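Beta-1,4-mannanase (Cellulomonas fimi, PDB 2BVY) probably hydrolyses internal beta-1,4-mannosidic linkages in mannans, this chain holding the family 26 glycoside hydrolase catalytic domain and a bacterial Ig-like domain of a longer modular enzyme. Local coordinates at residues A[34-39]-A[322-327]. Numbering follows the deposited sequence.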
loop_
_atom_site.group_PDB
_atom_site.type_symbol
_atom_site.label_atom_id
_atom_site.label_comp_id
_atom_site.label_asym_id
_atom_site.label_seq_id
_atom_site.Cartn_x
_atom_site.Cartn_y
_atom_site.Cartn_z
ATOM N N PHE A 34 -11.641 -12.465 -0.627
ATOM C CA PHE A 34 -12.144 -11.559 -1.642
ATOM C C PHE A 34 -12.321 -10.190 -0.992
ATOM O O PHE A 34 -12.830 -10.090 0.123
ATOM C CB PHE A 34 -13.491 -12.016 -2.188
ATOM C CG PHE A 34 -14.142 -10.994 -3.068
ATOM C CD1 PHE A 34 -13.609 -10.702 -4.321
ATOM C CD2 PHE A 34 -15.238 -10.271 -2.619
ATOM C CE1 PHE A 34 -14.158 -9.695 -5.115
ATOM C CE2 PHE A 34 -15.794 -9.264 -3.403
ATOM C CZ PHE A 34 -15.248 -8.977 -4.657
ATOM N N GLY A 35 -11.902 -9.141 -1.689
ATOM C CA GLY A 35 -12.028 -7.801 -1.144
ATOM C C GLY A 35 -12.711 -6.883 -2.124
ATOM O O GLY A 35 -12.655 -7.107 -3.327
ATOM N N HIS A 36 -13.355 -5.842 -1.610
ATOM C CA HIS A 36 -14.071 -4.892 -2.453
ATOM C C HIS A 36 -13.909 -3.484 -1.888
ATOM O O HIS A 36 -14.092 -3.266 -0.693
ATOM C CB HIS A 36 -15.561 -5.257 -2.499
ATOM C CG HIS A 36 -16.369 -4.396 -3.420
ATOM N ND1 HIS A 36 -17.667 -4.027 -3.143
ATOM C CD2 HIS A 36 -16.077 -3.862 -4.633
ATOM C CE1 HIS A 36 -18.141 -3.303 -4.145
ATOM N NE2 HIS A 36 -17.195 -3.190 -5.062
ATOM N N GLN A 37 -13.568 -2.537 -2.755
ATOM C CA GLN A 37 -13.375 -1.141 -2.359
ATOM C C GLN A 37 -14.709 -0.434 -2.076
ATOM O O GLN A 37 -15.672 -0.586 -2.832
ATOM C CB GLN A 37 -12.635 -0.399 -3.476
ATOM C CG GLN A 37 -12.276 1.046 -3.161
ATOM C CD GLN A 37 -11.066 1.171 -2.256
ATOM O OE1 GLN A 37 -10.661 2.280 -1.889
ATOM N NE2 GLN A 37 -10.476 0.043 -1.896
ATOM N N HIS A 38 -14.761 0.335 -0.988
ATOM C CA HIS A 38 -15.968 1.084 -0.626
ATOM C C HIS A 38 -17.203 0.188 -0.649
ATOM O O HIS A 38 -18.295 0.624 -1.038
ATOM C CB HIS A 38 -16.180 2.225 -1.622
ATOM C CG HIS A 38 -15.245 3.377 -1.437
ATOM N ND1 HIS A 38 -15.269 4.182 -0.320
ATOM C CD2 HIS A 38 -14.282 3.881 -2.243
ATOM C CE1 HIS A 38 -14.362 5.135 -0.445
ATOM N NE2 HIS A 38 -13.749 4.975 -1.604
ATOM N N THR A 39 -17.038 -1.054 -0.221
ATOM C CA THR A 39 -18.136 -2.004 -0.267
ATOM C C THR A 39 -19.391 -1.571 0.503
ATOM O O THR A 39 -20.510 -1.905 0.101
ATOM C CB THR A 39 -17.641 -3.425 0.172
ATOM O OG1 THR A 39 -18.460 -4.425 -0.448
ATOM C CG2 THR A 39 -17.675 -3.589 1.683
ATOM N N TRP A 322 -12.327 -3.234 -7.585
ATOM C CA TRP A 322 -12.708 -1.863 -7.279
ATOM C C TRP A 322 -14.159 -1.519 -6.948
ATOM O O TRP A 322 -15.064 -2.353 -7.035
ATOM C CB TRP A 322 -12.180 -0.925 -8.364
ATOM C CG TRP A 322 -11.646 0.349 -7.775
ATOM C CD1 TRP A 322 -12.048 1.624 -8.064
ATOM C CD2 TRP A 322 -10.634 0.464 -6.765
ATOM N NE1 TRP A 322 -11.347 2.526 -7.293
ATOM C CE2 TRP A 322 -10.473 1.840 -6.490
ATOM C CE3 TRP A 322 -9.845 -0.461 -6.069
ATOM C CZ2 TRP A 322 -9.550 2.313 -5.544
ATOM C CZ3 TRP A 322 -8.928 0.009 -5.128
ATOM C CH2 TRP A 322 -8.790 1.383 -4.878
ATOM N N ALA A 323 -14.356 -0.264 -6.564
ATOM C CA ALA A 323 -15.653 0.249 -6.125
ATOM C C ALA A 323 -16.816 0.262 -7.104
ATOM O O ALA A 323 -16.644 0.304 -8.328
ATOM C CB ALA A 323 -15.470 1.653 -5.540
ATOM N N ASN A 324 -18.012 0.235 -6.524
ATOM C CA ASN A 324 -19.257 0.268 -7.274
ATOM C C ASN A 324 -19.818 1.697 -7.206
ATOM O O ASN A 324 -20.839 1.963 -6.559
ATOM C CB ASN A 324 -20.244 -0.746 -6.679
ATOM C CG ASN A 324 -20.093 -2.134 -7.286
ATOM O OD1 ASN A 324 -19.004 -2.527 -7.719
ATOM N ND2 ASN A 324 -21.189 -2.891 -7.312
ATOM N N PHE A 325 -19.130 2.613 -7.886
ATOM C CA PHE A 325 -19.517 4.023 -7.903
ATOM C C PHE A 325 -20.885 4.302 -8.516
ATOM O O PHE A 325 -21.782 4.809 -7.842
ATOM C CB PHE A 325 -18.457 4.845 -8.639
ATOM C CG PHE A 325 -17.103 4.806 -7.989
ATOM C CD1 PHE A 325 -16.950 5.152 -6.649
ATOM C CD2 PHE A 325 -15.974 4.439 -8.721
ATOM C CE1 PHE A 325 -15.694 5.134 -6.048
ATOM C CE2 PHE A 325 -14.707 4.416 -8.128
ATOM C CZ PHE A 325 -14.568 4.765 -6.791
ATOM N N ASP A 326 -21.040 3.982 -9.793
ATOM C CA ASP A 326 -22.301 4.220 -10.481
ATOM C C ASP A 326 -22.518 3.175 -11.551
ATOM O O ASP A 326 -21.683 2.292 -11.741
ATOM C CB ASP A 326 -22.313 5.617 -11.114
ATOM C CG ASP A 326 -21.041 5.919 -11.890
ATOM O OD1 ASP A 326 -20.681 5.129 -12.791
ATOM O OD2 ASP A 326 -20.397 6.950 -11.601
ATOM N N ALA A 327 -23.645 3.293 -12.244
ATOM C CA ALA A 327 -24.017 2.364 -13.302
ATOM C C ALA A 327 -22.952 2.255 -14.388
ATOM O O ALA A 327 -22.706 1.175 -14.917
ATOM C CB ALA A 327 -25.348 2.794 -13.921
HETATM O O HOH W 1 -18.312 -0.145 -3.690
#
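Q37 and A323 bring the two backbones together, CA to CA 4.6 Å, where strand 32-37 ends and the loop following strand 318-321 begins; the CA of A323 makes a CA-H...O contact of 3.4 Å with Q37 O. The same carbonyl oxygen of Q37 is 2.8 Å from a water that also accepts a bond from N324 N, linking the two backbones. The Q37 side chain lies flat on the indole of W322: its CG sits 3.7 Å from the centroid of the six-membered ring, a CH-pi contact, and its amide stacks on the same ring, the planes only 8° apart. With CG of Q37 anti to its backbone N (chi1 -176°) and a bend at chi2, the side chain runs alongside the indole, and Q37 NE2 donates to E320 OE2. Replacing W322 by alanine would probably open a gap beneath CG and the amide of Q37, leaving that amide steadied chiefly by its bond to E320. H36 meets N324 almost at right angles; its NE2 donates a bent bond of 3.3 Å to N324 OD1, from above the carbonyl plane, and V332 N also donates to that oxygen. On the same imidazole, ND1 pairs with T39 OG1 at 2.8 Å, tying the ring across the type II turn H36-T39. These neighbouring C-terminal strand ends belong to the (beta/alpha)8 barrel of clan GH-A, where W322 borders the active site beside the predicted nucleophile E282.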